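Local atomic coordinates of botulinum neurotoxin type C1 (Clostridium botulinum, PDB entry 3R4S), a protein that binds sialic acid and, through it, gangliosides of nerve cells, probably thereby bringing in a metalloprotease that blocks neurotransmitter release. Residues I371-F376 and N380-C385. Numbering follows the deposited sequence.
Sequences IFKSNF and NISGIC
The ring of F372 makes an off-centre CH-pi contact with CG1 of I384, which lies 4.3 Å from the ring centroid, 30° off the normal; I384 CD1 comes to F372 CE1 at 3.7 Å. At the edge, near the ring plane, sits the carbonyl O of G383, while I381 CG2 approaches obliquely to touch F372 CB at 3.6 Å. I384 extends alongside the ring because its CG1 is anti to the backbone N (chi1 -165°). The amide of N375 lies against N380 CB. N380 N donates to N375 OD1 at 2.8 Å, 49° out of the carbonyl plane, and N375 N in turn donates to N380 O, so two bonds tie the ends of the connecting turn. These residues form a beta hairpin, strand 367-374 against strand 381-392, in the C-terminal beta-trefoil region of the receptor-binding fragment. Backbone bonds continue along it from S382 N to K373 O and, at 2.8 Å, from C385 N to I371 O; K373 N reaches G383 O from above its carbonyl plane. At the I371-C385 pair a water also accepts from I371 N and lies 2.8 Å from C385 O. K373, bent at chi2 and chi4, passes CG 3.5 Å from S382 OG and carries NZ away to the carbonyls of D352 and I355.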
# COMPACT_ATOMS: atom_id res chain seq x y z
N ILE A 371 1.00 -15.30 9.20
CA ILE A 371 -0.11 -15.86 9.96
C ILE A 371 0.35 -17.15 10.61
O ILE A 371 0.81 -18.07 9.94
CB ILE A 371 -1.33 -16.08 9.07
CG1 ILE A 371 -1.69 -14.79 8.34
CG2 ILE A 371 -2.52 -16.59 9.89
CD1 ILE A 371 -2.68 -14.97 7.19
N PHE A 372 0.26 -17.17 11.93
CA PHE A 372 0.84 -18.23 12.71
C PHE A 372 -0.27 -19.05 13.35
O PHE A 372 -1.25 -18.49 13.83
CB PHE A 372 1.73 -17.64 13.81
CG PHE A 372 2.91 -16.87 13.28
CD1 PHE A 372 4.14 -17.50 13.11
CD2 PHE A 372 2.79 -15.54 12.93
CE1 PHE A 372 5.24 -16.81 12.62
CE2 PHE A 372 3.88 -14.82 12.44
CZ PHE A 372 5.11 -15.46 12.29
N LYS A 373 -0.09 -20.37 13.36
CA LYS A 373 -1.01 -21.26 14.07
C LYS A 373 -0.87 -21.05 15.57
O LYS A 373 0.24 -21.07 16.10
CB LYS A 373 -0.74 -22.72 13.71
CG LYS A 373 -1.78 -23.67 14.33
CD LYS A 373 -3.15 -23.52 13.64
CE LYS A 373 -4.25 -24.28 14.40
NZ LYS A 373 -4.62 -23.58 15.67
N SER A 374 -2.00 -20.85 16.24
CA SER A 374 -1.98 -20.41 17.63
C SER A 374 -3.01 -21.16 18.45
O SER A 374 -3.97 -21.68 17.91
CB SER A 374 -2.31 -18.92 17.67
OG SER A 374 -2.37 -18.42 18.99
N ASN A 375 -2.82 -21.20 19.77
CA ASN A 375 -3.89 -21.63 20.67
C ASN A 375 -4.73 -20.42 21.09
O ASN A 375 -4.47 -19.29 20.66
CB ASN A 375 -3.34 -22.42 21.88
CG ASN A 375 -2.53 -21.55 22.83
OD1 ASN A 375 -1.95 -20.53 22.43
ND2 ASN A 375 -2.48 -21.94 24.10
N PHE A 376 -5.74 -20.64 21.93
CA PHE A 376 -6.72 -19.59 22.24
C PHE A 376 -6.13 -18.32 22.85
O PHE A 376 -6.60 -17.23 22.57
CB PHE A 376 -7.83 -20.12 23.16
CG PHE A 376 -7.40 -20.28 24.59
CD1 PHE A 376 -7.75 -19.34 25.54
CD2 PHE A 376 -6.63 -21.37 24.98
CE1 PHE A 376 -7.36 -19.48 26.87
CE2 PHE A 376 -6.23 -21.51 26.30
CZ PHE A 376 -6.60 -20.57 27.25
N ASN A 380 0.85 -20.47 22.91
CA ASN A 380 1.48 -21.55 22.17
C ASN A 380 1.37 -21.33 20.67
O ASN A 380 0.37 -21.69 20.06
CB ASN A 380 0.87 -22.90 22.56
CG ASN A 380 1.47 -24.06 21.78
OD1 ASN A 380 2.45 -23.90 21.06
ND2 ASN A 380 0.87 -25.24 21.92
N ILE A 381 2.39 -20.69 20.08
CA ILE A 381 2.45 -20.53 18.64
C ILE A 381 3.20 -21.73 18.07
O ILE A 381 4.36 -21.94 18.39
CB ILE A 381 3.19 -19.22 18.24
CG1 ILE A 381 2.51 -18.02 18.91
CG2 ILE A 381 3.24 -19.06 16.72
CD1 ILE A 381 1.04 -17.86 18.51
N SER A 382 2.52 -22.52 17.24
CA SER A 382 3.06 -23.82 16.86
C SER A 382 3.49 -23.93 15.41
O SER A 382 4.05 -24.96 15.00
CB SER A 382 2.04 -24.92 17.16
OG SER A 382 0.81 -24.65 16.49
N GLY A 383 3.22 -22.90 14.61
CA GLY A 383 3.53 -22.99 13.19
C GLY A 383 3.25 -21.73 12.41
O GLY A 383 2.70 -20.75 12.93
N ILE A 384 3.63 -21.75 11.13
CA ILE A 384 3.45 -20.59 10.26
C ILE A 384 2.72 -21.03 9.00
O ILE A 384 2.94 -22.13 8.50
CB ILE A 384 4.82 -19.95 9.89
CG1 ILE A 384 4.63 -18.54 9.30
CG2 ILE A 384 5.62 -20.85 8.94
CD1 ILE A 384 5.94 -17.80 9.09
N CYS A 385 1.84 -20.17 8.49
CA CYS A 385 1.10 -20.47 7.25
C CYS A 385 1.96 -20.26 6.02
O CYS A 385 2.58 -19.21 5.85
CB CYS A 385 -0.17 -19.62 7.16
SG CYS A 385 -1.38 -20.07 8.42
O HOH W 1 2.38 -16.76 7.26